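Local coordinates for peptidase M16 inactive domain family protein (Pseudomonas fluorescens, PDB 3GWB) that is of unknown specific function but belongs to the M16 peptidase inactive-domain family, members of which are generally assigned hydrolase activity and metal binding, at residues 15-20 with 25-30; 35-40 with 367-372; 84-89 with 113-118; 101-106 with 202-207; 196-201 with 375-380. All blocks are in the same frame, centred on the assembly; numbering follows the deposited sequence.

Interaction 1: 15-20 with 25-30; sequences QTWSTA and VLFVEA
V25 O takes two donors across this antiparallel pairing, T16 OG1 at 2.8 Å and W17 N at 3.1 Å, which approach from opposite faces of its carbonyl plane. The hydroxyl of T16 can reach over because chi1 of -172° turns OG1 anti to the backbone N, toward the partner strand. V25 N returns a bond to W17 O, so W17 and V25 form a hydrogen-bonded pair. Next to it, T16 and L26 form the non-hydrogen-bonded pair, and then Q15 and F27 are again hydrogen-bonded, with Q15 N 2.8 Å from F27 O. The amide of Q15 runs alongside the F27 ring, the two planes 59° apart, and its NE2 reaches a water 2.9 Å away that also accepts from E29 N; Q15 OE1 turns instead to R207. The indole of W17 packs over V25: V25 CB makes a CH-pi contact 3.8 Å from the centroid of the five-membered ring, and V25 CG1 lies 3.4 Å from W17 CZ2 over the same ring system. With chi1 at 64° the indole swings across the partner strand, bringing W17 CH2 to 3.7 Å from F27 CB. Cutting W17 back to an alanine would probably uncover V25 and the CB of F27, and open a gap beside R207 and E211 of helix 207-220. T19 CG2 adds a methyl contact to V25 CG2. Together the two strands make a beta hairpin, whose first strand, 15-18, is an outermost strand of the six-stranded mixed sheet.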
# COMPACT_ATOMS: atom_id res chain seq x y z
N GLN A 15 -7.60 -31.00 4.44
CA GLN A 15 -7.51 -31.87 5.59
C GLN A 15 -7.72 -31.04 6.85
O GLN A 15 -7.32 -29.88 6.90
CB GLN A 15 -6.15 -32.56 5.63
CG GLN A 15 -5.85 -33.37 4.40
CD GLN A 15 -4.45 -33.92 4.40
OE1 GLN A 15 -4.08 -34.71 5.27
NE2 GLN A 15 -3.65 -33.49 3.43
N THR A 16 -8.33 -31.64 7.86
CA THR A 16 -8.58 -30.88 9.08
C THR A 16 -8.45 -31.72 10.34
O THR A 16 -8.63 -32.94 10.32
CB THR A 16 -9.98 -30.25 9.04
OG1 THR A 16 -10.14 -29.36 10.15
CG2 THR A 16 -11.05 -31.33 9.11
N TRP A 17 -8.13 -31.04 11.43
CA TRP A 17 -7.97 -31.67 12.73
C TRP A 17 -7.83 -30.55 13.75
O TRP A 17 -7.82 -29.38 13.37
CB TRP A 17 -6.74 -32.59 12.75
CG TRP A 17 -5.40 -31.91 12.56
CD1 TRP A 17 -4.58 -31.41 13.54
CD2 TRP A 17 -4.72 -31.68 11.32
NE1 TRP A 17 -3.43 -30.90 12.99
CE2 TRP A 17 -3.49 -31.05 11.63
CE3 TRP A 17 -5.02 -31.95 9.98
CZ2 TRP A 17 -2.57 -30.67 10.64
CZ3 TRP A 17 -4.11 -31.58 9.00
CH2 TRP A 17 -2.90 -30.95 9.33
N SER A 18 -7.77 -30.91 15.02
CA SER A 18 -7.61 -29.92 16.08
C SER A 18 -6.36 -30.23 16.88
O SER A 18 -5.91 -31.37 16.92
CB SER A 18 -8.83 -29.93 17.00
OG SER A 18 -9.99 -29.51 16.30
N THR A 19 -5.78 -29.21 17.50
CA THR A 19 -4.59 -29.42 18.32
C THR A 19 -5.05 -29.69 19.75
O THR A 19 -6.24 -29.56 20.06
CB THR A 19 -3.69 -28.17 18.36
OG1 THR A 19 -4.40 -27.09 18.97
CG2 THR A 19 -3.26 -27.77 16.94
N ALA A 20 -4.12 -30.05 20.62
CA ALA A 20 -4.45 -30.34 22.02
C ALA A 20 -5.02 -29.12 22.74
O ALA A 20 -5.64 -29.27 23.80
CB ALA A 20 -3.22 -30.86 22.76
N VAL A 25 -7.36 -26.71 12.82
CA VAL A 25 -6.33 -26.73 11.79
C VAL A 25 -6.88 -27.17 10.42
O VAL A 25 -7.62 -28.16 10.33
CB VAL A 25 -5.17 -27.70 12.16
CG1 VAL A 25 -4.07 -27.61 11.12
CG2 VAL A 25 -4.63 -27.38 13.54
N LEU A 26 -6.54 -26.43 9.37
CA LEU A 26 -6.95 -26.81 8.01
C LEU A 26 -5.69 -26.81 7.16
O LEU A 26 -4.88 -25.87 7.23
CB LEU A 26 -7.98 -25.83 7.44
CG LEU A 26 -9.38 -25.96 8.02
CD1 LEU A 26 -9.44 -25.29 9.40
CD2 LEU A 26 -10.37 -25.31 7.07
N PHE A 27 -5.52 -27.84 6.35
CA PHE A 27 -4.31 -27.98 5.55
C PHE A 27 -4.53 -28.52 4.15
O PHE A 27 -5.35 -29.42 3.93
CB PHE A 27 -3.35 -28.91 6.31
CG PHE A 27 -2.21 -29.43 5.48
CD1 PHE A 27 -1.22 -28.57 5.02
CD2 PHE A 27 -2.12 -30.78 5.18
CE1 PHE A 27 -0.15 -29.06 4.26
CE2 PHE A 27 -1.06 -31.28 4.43
CZ PHE A 27 -0.08 -30.42 3.98
N VAL A 28 -3.79 -27.95 3.20
CA VAL A 28 -3.84 -28.39 1.81
C VAL A 28 -2.39 -28.59 1.36
O VAL A 28 -1.57 -27.66 1.42
CB VAL A 28 -4.49 -27.33 0.88
CG1 VAL A 28 -4.33 -27.74 -0.58
CG2 VAL A 28 -5.97 -27.18 1.22
N GLU A 29 -2.06 -29.81 0.94
CA GLU A 29 -0.71 -30.09 0.48
C GLU A 29 -0.61 -29.58 -0.96
O GLU A 29 -1.50 -29.82 -1.77
CB GLU A 29 -0.42 -31.59 0.52
CG GLU A 29 1.05 -31.94 0.31
CD GLU A 29 1.33 -33.43 0.35
OE1 GLU A 29 0.85 -34.10 1.28
OE2 GLU A 29 2.06 -33.94 -0.54
N ALA A 30 0.46 -28.85 -1.26
CA ALA A 30 0.70 -28.29 -2.59
C ALA A 30 2.21 -28.33 -2.76
O ALA A 30 2.92 -27.52 -2.17
CB ALA A 30 0.20 -26.87 -2.66
O HOH W 1 -4.07 -31.97 1.04

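Interaction 2: 35-40 with 367-372; sequences MFDLRL and DIVGQL
V369 of helix 365-377 packs on D37 and R39 of strand 35-42, a layered alpha/beta contact in which the helix lies against one face of the six-stranded mixed sheet. The short axes run nearly the same way, 25° apart, and approach to 8.6 Å. D37 and R39, two residues apart on the strand, both point toward the helix, while L38 between them turns to the other face and meets L112 and F115 of helix 105-120. The two methyls of V369 divide the work. CG2 sits 3.7 Å from R39 CB and also 3.8 Å from D37 O, resting on the strand backbone. CG1, placed between the backbone N and the carbonyl carbon by a chi1 of 82°, reaches D37 CB at 4.1 Å. R39 then runs out straight from CG to NE, with CG anti to the backbone N (chi1 -171°), and its methylenes cross the helix surface: CD is 3.8 Å from V369 O and 4.2 Å from G370 CA. At the far end a water lies in the guanidinium plane, at its edge, accepting from R39 NE at 2.8 Å and donating to G370 O. No hydrogen bond joins the two segments directly. The direct contact between 35-40 and 367-372 is thus van der Waals packing of a valine, the carbon chain of an arginine and the CB of an aspartate, and the polar link is relayed through that water, with the arginine providing both an apolar stem that packs and an NE that reaches the water.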
# COMPACT_ATOMS: atom_id res chain seq x y z
N MSE A 35 7.78 -23.82 -0.89
CA MSE A 35 7.41 -22.84 0.12
C MSE A 35 6.02 -23.14 0.65
O MSE A 35 5.34 -24.03 0.15
CB MSE A 35 7.45 -21.43 -0.47
CG MSE A 35 6.85 -21.29 -1.86
SE MSE A 35 7.19 -19.66 -2.64
CE MSE A 35 8.83 -19.29 -1.95
N PHE A 36 5.60 -22.40 1.66
CA PHE A 36 4.27 -22.62 2.21
C PHE A 36 3.77 -21.37 2.90
O PHE A 36 4.56 -20.46 3.22
CB PHE A 36 4.29 -23.80 3.20
CG PHE A 36 4.98 -23.50 4.50
CD1 PHE A 36 4.27 -22.96 5.57
CD2 PHE A 36 6.34 -23.74 4.65
CE1 PHE A 36 4.91 -22.66 6.77
CE2 PHE A 36 6.99 -23.44 5.84
CZ PHE A 36 6.28 -22.90 6.91
N ASP A 37 2.46 -21.33 3.12
CA ASP A 37 1.82 -20.21 3.77
C ASP A 37 1.12 -20.69 5.03
O ASP A 37 0.38 -21.67 4.99
CB ASP A 37 0.78 -19.57 2.85
CG ASP A 37 1.41 -18.83 1.69
OD1 ASP A 37 0.67 -18.18 0.92
OD2 ASP A 37 2.64 -18.88 1.55
N LEU A 38 1.39 -20.01 6.13
CA LEU A 38 0.78 -20.30 7.42
C LEU A 38 -0.04 -19.07 7.78
O LEU A 38 0.48 -17.95 7.77
CB LEU A 38 1.85 -20.56 8.49
CG LEU A 38 1.40 -20.66 9.95
CD1 LEU A 38 0.42 -21.81 10.12
CD2 LEU A 38 2.63 -20.87 10.84
N ARG A 39 -1.31 -19.26 8.10
CA ARG A 39 -2.17 -18.14 8.45
C ARG A 39 -2.93 -18.47 9.72
O ARG A 39 -3.49 -19.56 9.86
CB ARG A 39 -3.13 -17.87 7.29
CG ARG A 39 -3.96 -16.60 7.40
CD ARG A 39 -4.82 -16.45 6.14
NE ARG A 39 -5.71 -15.29 6.17
CZ ARG A 39 -5.33 -14.03 5.96
NH1 ARG A 39 -4.05 -13.75 5.71
NH2 ARG A 39 -6.22 -13.05 5.99
N LEU A 40 -2.91 -17.53 10.66
CA LEU A 40 -3.61 -17.69 11.94
C LEU A 40 -4.73 -16.67 11.99
O LEU A 40 -4.50 -15.47 11.83
CB LEU A 40 -2.65 -17.47 13.11
CG LEU A 40 -1.76 -18.62 13.59
CD1 LEU A 40 -1.09 -19.32 12.42
CD2 LEU A 40 -0.72 -18.06 14.56
N ASP A 367 -3.90 -17.62 -1.93
CA ASP A 367 -5.33 -17.55 -2.16
C ASP A 367 -6.04 -18.68 -1.42
O ASP A 367 -7.06 -18.47 -0.78
CB ASP A 367 -5.65 -17.63 -3.65
CG ASP A 367 -5.33 -16.34 -4.39
OD1 ASP A 367 -5.77 -15.26 -3.92
OD2 ASP A 367 -4.65 -16.40 -5.44
N ILE A 368 -5.48 -19.88 -1.50
CA ILE A 368 -6.07 -21.04 -0.83
C ILE A 368 -6.06 -20.85 0.68
O ILE A 368 -7.09 -21.02 1.34
CB ILE A 368 -5.31 -22.34 -1.19
CG1 ILE A 368 -5.35 -22.57 -2.70
CG2 ILE A 368 -5.93 -23.53 -0.47
CD1 ILE A 368 -6.76 -22.72 -3.25
N VAL A 369 -4.91 -20.49 1.24
CA VAL A 369 -4.80 -20.30 2.68
C VAL A 369 -5.82 -19.26 3.18
O VAL A 369 -6.35 -19.38 4.29
CB VAL A 369 -3.36 -19.90 3.09
CG1 VAL A 369 -3.14 -18.39 2.89
CG2 VAL A 369 -3.10 -20.31 4.54
N GLY A 370 -6.10 -18.26 2.36
CA GLY A 370 -7.08 -17.25 2.74
C GLY A 370 -8.47 -17.85 2.89
O GLY A 370 -9.19 -17.56 3.84
N GLN A 371 -8.85 -18.70 1.94
CA GLN A 371 -10.15 -19.35 1.97
C GLN A 371 -10.26 -20.35 3.11
O GLN A 371 -11.30 -20.46 3.75
CB GLN A 371 -10.42 -20.06 0.64
CG GLN A 371 -10.47 -19.13 -0.56
CD GLN A 371 -11.56 -18.07 -0.44
OE1 GLN A 371 -12.73 -18.39 -0.24
NE2 GLN A 371 -11.17 -16.81 -0.56
N LEU A 372 -9.17 -21.09 3.36
CA LEU A 372 -9.15 -22.07 4.44
C LEU A 372 -9.38 -21.40 5.78
O LEU A 372 -10.08 -21.92 6.65
CB LEU A 372 -7.81 -22.81 4.48
CG LEU A 372 -7.51 -23.83 3.37
CD1 LEU A 372 -6.27 -24.64 3.77
CD2 LEU A 372 -8.70 -24.76 3.19
O HOH W 2 -8.34 -16.11 6.08

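Interaction 3: 84-89 with 113-118; sequences ADFGNG and KLFAEV
F86 lays one rim of its ring against a rim of F115, F86 CE1 lying 3.6 Å from F115 CE1, and F86 CD1 is 3.7 Å from the same F115 CE1. The centroids are 6.0 Å apart and the planes make an angle of 57°, so the two rings meet rim to rim, neither covering the face of the other; this is not a stack. In both residues CG is anti to the backbone N (chi1 174° in F86, -178° in F115), which extends each ring away from its backbone into the space between strand and helix. V118, a turn further along the helix, points back against the F86 side chain, its CG1 3.9 Å from F86 CZ. F86 thus meets F115 and V118 at two neighbouring parts of its rim, in a purely apolar contact without a hydrogen bond across it. Strand 85-90, which carries F86, is an outermost strand of the six-stranded sheet and pairs with strand 95-102 through backbone bonds of D85 with R100 and G87 with S98. Helix 105-120 lies on the sheet face to which F86 turns: F115 also reaches L99 of the neighbouring strand and L40 of strand 35-42, and F115 also meets F79 of helix 72-80, while V118 packs on I75 of that helix and on V67 of the short strand 66-67.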
# COMPACT_ATOMS: atom_id res chain seq x y z
N ALA A 84 11.65 -15.30 4.74
CA ALA A 84 10.25 -15.36 5.15
C ALA A 84 9.62 -13.98 5.33
O ALA A 84 10.30 -13.02 5.68
CB ALA A 84 10.12 -16.16 6.45
N ASP A 85 8.31 -13.90 5.11
CA ASP A 85 7.60 -12.65 5.28
C ASP A 85 6.51 -12.77 6.34
O ASP A 85 5.77 -13.74 6.38
CB ASP A 85 6.98 -12.19 3.96
CG ASP A 85 6.23 -10.87 4.09
OD1 ASP A 85 4.98 -10.90 4.13
OD2 ASP A 85 6.89 -9.81 4.17
N PHE A 86 6.42 -11.76 7.21
CA PHE A 86 5.42 -11.75 8.27
C PHE A 86 4.29 -10.82 7.86
O PHE A 86 4.53 -9.77 7.27
CB PHE A 86 6.06 -11.24 9.58
CG PHE A 86 5.08 -11.06 10.71
CD1 PHE A 86 4.56 -12.16 11.40
CD2 PHE A 86 4.65 -9.78 11.08
CE1 PHE A 86 3.63 -12.00 12.43
CE2 PHE A 86 3.72 -9.61 12.11
CZ PHE A 86 3.21 -10.72 12.78
N GLY A 87 3.06 -11.23 8.16
CA GLY A 87 1.91 -10.40 7.83
C GLY A 87 0.96 -10.31 9.01
O GLY A 87 0.89 -11.22 9.83
N ASN A 88 0.24 -9.20 9.12
CA ASN A 88 -0.72 -9.04 10.21
C ASN A 88 -1.80 -8.03 9.84
O ASN A 88 -1.61 -7.19 8.95
CB ASN A 88 -0.01 -8.60 11.50
CG ASN A 88 0.43 -7.14 11.47
OD1 ASN A 88 -0.27 -6.26 11.99
ND2 ASN A 88 1.57 -6.87 10.86
N GLY A 89 -2.94 -8.12 10.51
CA GLY A 89 -4.04 -7.21 10.24
C GLY A 89 -5.19 -7.51 11.18
O GLY A 89 -5.42 -8.66 11.54
N LYS A 113 10.01 -20.64 14.69
CA LYS A 113 10.29 -20.39 16.10
C LYS A 113 10.13 -18.90 16.38
O LYS A 113 9.60 -18.51 17.42
CB LYS A 113 11.71 -20.82 16.47
CG LYS A 113 11.91 -22.31 16.51
CD LYS A 113 13.30 -22.68 17.02
CE LYS A 113 13.52 -22.20 18.45
NZ LYS A 113 14.86 -22.61 18.98
N LEU A 114 10.60 -18.07 15.45
CA LEU A 114 10.48 -16.63 15.61
C LEU A 114 9.01 -16.22 15.50
O LEU A 114 8.53 -15.39 16.28
CB LEU A 114 11.31 -15.91 14.53
CG LEU A 114 11.19 -14.38 14.46
CD1 LEU A 114 11.52 -13.76 15.83
CD2 LEU A 114 12.15 -13.86 13.39
N PHE A 115 8.30 -16.80 14.54
CA PHE A 115 6.89 -16.51 14.34
C PHE A 115 6.06 -16.86 15.58
O PHE A 115 5.21 -16.09 16.01
CB PHE A 115 6.36 -17.29 13.14
CG PHE A 115 4.91 -17.03 12.82
CD1 PHE A 115 4.52 -15.82 12.25
CD2 PHE A 115 3.94 -17.97 13.12
CE1 PHE A 115 3.18 -15.56 11.96
CE2 PHE A 115 2.59 -17.73 12.83
CZ PHE A 115 2.21 -16.52 12.26
N ALA A 116 6.31 -18.04 16.14
CA ALA A 116 5.58 -18.48 17.33
C ALA A 116 5.81 -17.50 18.48
O ALA A 116 4.89 -17.13 19.20
CB ALA A 116 6.02 -19.89 17.74
N GLU A 117 7.06 -17.08 18.64
CA GLU A 117 7.43 -16.14 19.69
C GLU A 117 6.71 -14.80 19.49
O GLU A 117 6.16 -14.24 20.42
CB GLU A 117 8.94 -15.92 19.70
CG GLU A 117 9.44 -15.02 20.82
CD GLU A 117 9.85 -15.79 22.07
OE1 GLU A 117 10.79 -16.61 21.98
OE2 GLU A 117 9.25 -15.57 23.14
N VAL A 118 6.72 -14.30 18.26
CA VAL A 118 6.07 -13.03 17.94
C VAL A 118 4.57 -13.03 18.25
O VAL A 118 4.05 -12.12 18.90
CB VAL A 118 6.30 -12.65 16.44
CG1 VAL A 118 5.33 -11.57 16.00
CG2 VAL A 118 7.74 -12.16 16.25

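Interaction 4: 101-106 with 202-207; sequences SLSAVD and VGDLSR
The carboxylate of D204 is gripped at both oxygens: OD2 accepts from S103 OG at 2.8 Å, while OD1 forms a salt bridge with R31. The hydroxyl meets OD2 on the anti side, 20° out of the carboxylate plane. A chi1 of 62° sets S103 OG between its backbone N and carbonyl carbon, facing the aspartate, and D204 answers with CG anti to its own N (chi1 -177°). The stems follow closely, S103 CB lying 3.8 Å from D204 CB and 3.6 Å from D204 O. D204 is also the centre of an inverse gamma turn, closed by L205 N to G203 O at 2.8 Å, which turns the chain away from the end of strand 197-203. An alanine in place of D204 has no carboxylate, which would probably leave R31 without this charge partner and the S103 hydroxyl free to turn. G203, just before D204, has backbone angles at which a CB would jam against the preceding carbonyl O. S103 follows strand 95-102, with A104 at the N-cap position of helix 105-120, and its O accepts from R108 of that helix. S206 takes the N-cap position of helix 207-220, its side chain capping a backbone N. Strand 35-42 lies between the two strands in the sheet: M35 pairs with D204 and P34 with S103, so the serine and aspartate meet beside its beginning.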
# COMPACT_ATOMS: atom_id res chain seq x y z
N SER A 101 6.96 -18.74 4.05
CA SER A 101 8.34 -19.17 4.26
C SER A 101 8.78 -20.26 3.30
O SER A 101 7.96 -21.02 2.78
CB SER A 101 8.48 -19.67 5.71
OG SER A 101 9.68 -20.37 5.94
N LEU A 102 10.09 -20.33 3.06
CA LEU A 102 10.64 -21.37 2.22
C LEU A 102 10.35 -22.63 3.02
O LEU A 102 10.32 -22.59 4.25
CB LEU A 102 12.15 -21.18 2.05
CG LEU A 102 12.56 -20.02 1.14
CD1 LEU A 102 14.06 -19.81 1.21
CD2 LEU A 102 12.13 -20.32 -0.29
N SER A 103 10.14 -23.75 2.33
CA SER A 103 9.82 -25.01 3.00
C SER A 103 11.02 -25.78 3.55
O SER A 103 10.85 -26.64 4.42
CB SER A 103 9.01 -25.91 2.06
OG SER A 103 9.74 -26.24 0.89
N ALA A 104 12.21 -25.50 3.04
CA ALA A 104 13.42 -26.18 3.51
C ALA A 104 13.52 -26.10 5.04
O ALA A 104 13.41 -25.02 5.62
CB ALA A 104 14.64 -25.56 2.87
N VAL A 105 13.75 -27.25 5.67
CA VAL A 105 13.86 -27.33 7.13
C VAL A 105 14.83 -26.33 7.76
O VAL A 105 14.55 -25.78 8.82
CB VAL A 105 14.26 -28.76 7.59
CG1 VAL A 105 13.23 -29.77 7.10
CG2 VAL A 105 15.64 -29.12 7.06
N ASP A 106 15.97 -26.08 7.12
CA ASP A 106 16.95 -25.17 7.69
C ASP A 106 16.48 -23.71 7.68
O ASP A 106 17.06 -22.86 8.36
CB ASP A 106 18.28 -25.28 6.94
CG ASP A 106 18.32 -24.43 5.67
OD1 ASP A 106 17.37 -24.52 4.86
OD2 ASP A 106 19.30 -23.68 5.49
N VAL A 202 -0.88 -24.06 3.89
CA VAL A 202 -0.89 -24.49 2.50
C VAL A 202 0.52 -24.46 1.91
O VAL A 202 1.22 -23.44 1.99
CB VAL A 202 -1.78 -23.58 1.62
CG1 VAL A 202 -1.76 -24.10 0.20
CG2 VAL A 202 -3.20 -23.53 2.16
N GLY A 203 0.94 -25.57 1.31
CA GLY A 203 2.26 -25.57 0.71
C GLY A 203 3.00 -26.88 0.61
O GLY A 203 2.43 -27.97 0.71
N ASP A 204 4.31 -26.76 0.41
CA ASP A 204 5.20 -27.89 0.25
C ASP A 204 5.49 -28.58 1.58
O ASP A 204 6.61 -28.53 2.09
CB ASP A 204 6.50 -27.41 -0.41
CG ASP A 204 7.47 -28.53 -0.69
OD1 ASP A 204 7.01 -29.65 -0.98
OD2 ASP A 204 8.69 -28.28 -0.63
N LEU A 205 4.48 -29.22 2.14
CA LEU A 205 4.61 -29.91 3.42
C LEU A 205 3.83 -31.21 3.38
O LEU A 205 2.84 -31.32 2.66
CB LEU A 205 4.04 -29.04 4.55
CG LEU A 205 4.57 -27.63 4.83
CD1 LEU A 205 3.57 -26.88 5.72
CD2 LEU A 205 5.93 -27.73 5.49
N SER A 206 4.27 -32.19 4.16
CA SER A 206 3.55 -33.45 4.25
C SER A 206 2.53 -33.24 5.37
O SER A 206 2.62 -32.26 6.11
CB SER A 206 4.50 -34.59 4.63
OG SER A 206 5.03 -34.40 5.94
N ARG A 207 1.54 -34.12 5.48
CA ARG A 207 0.55 -34.00 6.55
C ARG A 207 1.26 -34.03 7.91
O ARG A 207 0.89 -33.30 8.83
CB ARG A 207 -0.46 -35.15 6.44
CG ARG A 207 -1.29 -35.43 7.69
CD ARG A 207 -2.27 -34.31 8.04
NE ARG A 207 -3.03 -34.62 9.25
CZ ARG A 207 -4.29 -35.04 9.28
NH1 ARG A 207 -4.97 -35.22 8.15
NH2 ARG A 207 -4.89 -35.29 10.43

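Interaction 5: 196-201 with 375-380; sequences NVVIAL and MGFYNL
The F377 ring has V198 CG2 at its edge, near its plane, and Y378 CE1 at the edge as well, while F377 CD2 stands 3.4 Å above the Y378 ring, over its centre. The two aromatics sit where helix 365-377 runs out over an inner strand, 197-203, of the six-stranded mixed sheet, and the chain leaves the helix in a Schellman motif. L380 N bonds M375 O at 2.8 Å, N379 N makes a weak bond to G376 O, and N379 takes up positive phi, as this motif requires. Y378 is the first residue to leave helical angles; its OH bonds to D93, and F377 also touches I41 of strand 35-42. Of residues 196-201 only V198 touches 375-380, and its methyls meet mostly backbone atoms of the helix end. Its CG2, anti to the carbonyl carbon, lies 3.6 Å from F377 N, 3.7 Å from G376 C and 4.2 Å from F377 CB, and therefore rests against the peptide between G376 and F377. No hydrogen bond crosses the contact, which is buried and apolar on the strand side. The other methyl, CG1, is turned anti to the backbone N (chi1 172°) and lies close over the glycine. Helix and strand come this near because G376 carries no side chain: V198 CG1 is 4.0 Å from G376 CA, and a CB built there would clash, falling 2.7 Å from V198 CG1.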
# COMPACT_ATOMS: atom_id res chain seq x y z
N ASN A 196 -8.95 -19.91 20.66
CA ASN A 196 -9.63 -18.86 19.90
C ASN A 196 -9.02 -18.62 18.51
O ASN A 196 -9.29 -17.60 17.88
CB ASN A 196 -9.57 -17.55 20.71
CG ASN A 196 -10.59 -16.53 20.26
OD1 ASN A 196 -11.77 -16.84 20.13
ND2 ASN A 196 -10.14 -15.29 20.03
N VAL A 197 -8.20 -19.56 18.05
CA VAL A 197 -7.56 -19.39 16.75
C VAL A 197 -7.81 -20.50 15.73
O VAL A 197 -8.09 -21.65 16.09
CB VAL A 197 -6.03 -19.25 16.92
CG1 VAL A 197 -5.41 -20.62 17.21
CG2 VAL A 197 -5.41 -18.62 15.65
N VAL A 198 -7.72 -20.13 14.46
CA VAL A 198 -7.86 -21.07 13.36
C VAL A 198 -6.48 -21.11 12.71
O VAL A 198 -5.92 -20.06 12.41
CB VAL A 198 -8.87 -20.60 12.29
CG1 VAL A 198 -8.81 -21.53 11.08
CG2 VAL A 198 -10.27 -20.59 12.88
N ILE A 199 -5.94 -22.30 12.50
CA ILE A 199 -4.61 -22.45 11.90
C ILE A 199 -4.75 -23.01 10.50
O ILE A 199 -5.15 -24.15 10.32
CB ILE A 199 -3.74 -23.40 12.75
CG1 ILE A 199 -3.54 -22.81 14.14
CG2 ILE A 199 -2.40 -23.64 12.08
CD1 ILE A 199 -2.93 -23.78 15.13
N ALA A 200 -4.42 -22.20 9.49
CA ALA A 200 -4.52 -22.62 8.10
C ALA A 200 -3.12 -22.74 7.50
O ALA A 200 -2.29 -21.86 7.67
CB ALA A 200 -5.34 -21.59 7.31
N LEU A 201 -2.87 -23.85 6.81
CA LEU A 201 -1.57 -24.13 6.22
C LEU A 201 -1.68 -24.62 4.79
O LEU A 201 -2.47 -25.52 4.51
CB LEU A 201 -0.84 -25.21 7.03
CG LEU A 201 0.06 -24.85 8.20
CD1 LEU A 201 0.43 -26.14 8.96
CD2 LEU A 201 1.32 -24.15 7.68
N MSE A 375 -12.96 -20.59 6.00
CA MSE A 375 -13.72 -21.83 6.16
C MSE A 375 -13.70 -22.24 7.64
O MSE A 375 -14.75 -22.56 8.22
CB MSE A 375 -13.11 -22.95 5.30
CG MSE A 375 -13.42 -22.84 3.80
SE MSE A 375 -12.43 -23.96 2.73
CE MSE A 375 -12.82 -25.54 3.43
N GLY A 376 -12.52 -22.20 8.24
CA GLY A 376 -12.40 -22.58 9.64
C GLY A 376 -13.03 -21.60 10.61
O GLY A 376 -13.73 -22.00 11.54
N PHE A 377 -12.80 -20.32 10.37
CA PHE A 377 -13.32 -19.28 11.24
C PHE A 377 -14.84 -19.22 11.22
O PHE A 377 -15.47 -19.05 12.27
CB PHE A 377 -12.77 -17.91 10.84
CG PHE A 377 -13.08 -16.82 11.83
CD1 PHE A 377 -12.30 -16.68 12.97
CD2 PHE A 377 -14.17 -15.98 11.64
CE1 PHE A 377 -12.59 -15.67 13.90
CE2 PHE A 377 -14.46 -14.97 12.57
CZ PHE A 377 -13.68 -14.83 13.71
N TYR A 378 -15.44 -19.37 10.04
CA TYR A 378 -16.89 -19.30 9.91
C TYR A 378 -17.59 -20.66 9.87
O TYR A 378 -18.79 -20.73 9.59
CB TYR A 378 -17.23 -18.50 8.66
CG TYR A 378 -16.77 -17.07 8.75
CD1 TYR A 378 -17.35 -16.19 9.66
CD2 TYR A 378 -15.75 -16.59 7.93
CE1 TYR A 378 -16.93 -14.88 9.77
CE2 TYR A 378 -15.32 -15.27 8.03
CZ TYR A 378 -15.92 -14.42 8.95
OH TYR A 378 -15.51 -13.12 9.05
N ASN A 379 -16.84 -21.72 10.14
CA ASN A 379 -17.37 -23.07 10.13
C ASN A 379 -18.12 -23.40 8.84
O ASN A 379 -19.29 -23.81 8.89
CB ASN A 379 -18.29 -23.29 11.33
CG ASN A 379 -17.57 -23.14 12.64
OD1 ASN A 379 -16.54 -23.76 12.87
ND2 ASN A 379 -18.11 -22.31 13.52
N LEU A 380 -17.46 -23.23 7.71
CA LEU A 380 -18.06 -23.54 6.42
C LEU A 380 -17.75 -25.01 6.13
O LEU A 380 -16.78 -25.55 6.66
CB LEU A 380 -17.45 -22.66 5.32
CG LEU A 380 -17.58 -21.16 5.57
CD1 LEU A 380 -16.91 -20.40 4.44
CD2 LEU A 380 -19.05 -20.76 5.69

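How the interactions relate
All five contacts reach the same six-stranded mixed sheet. Interaction 1 comes first along the chain, joining the two strands at one edge; interaction 3 involves the strand at the other edge, with centres about 19 Å apart. Interactions 2 and 5, centres about 11 Å apart, share helix 365-377, which packs over strands 35-42 and 197-203. Helix 105-120, shared by 3 and 4, lies on the opposite face. Interaction 4 joins the segments that follow strands 95-102 and 197-203. Interactions 3 and 4 come between the segments of interaction 2, so the late helix closes over a sheet assembled from chain segments far apart in sequence.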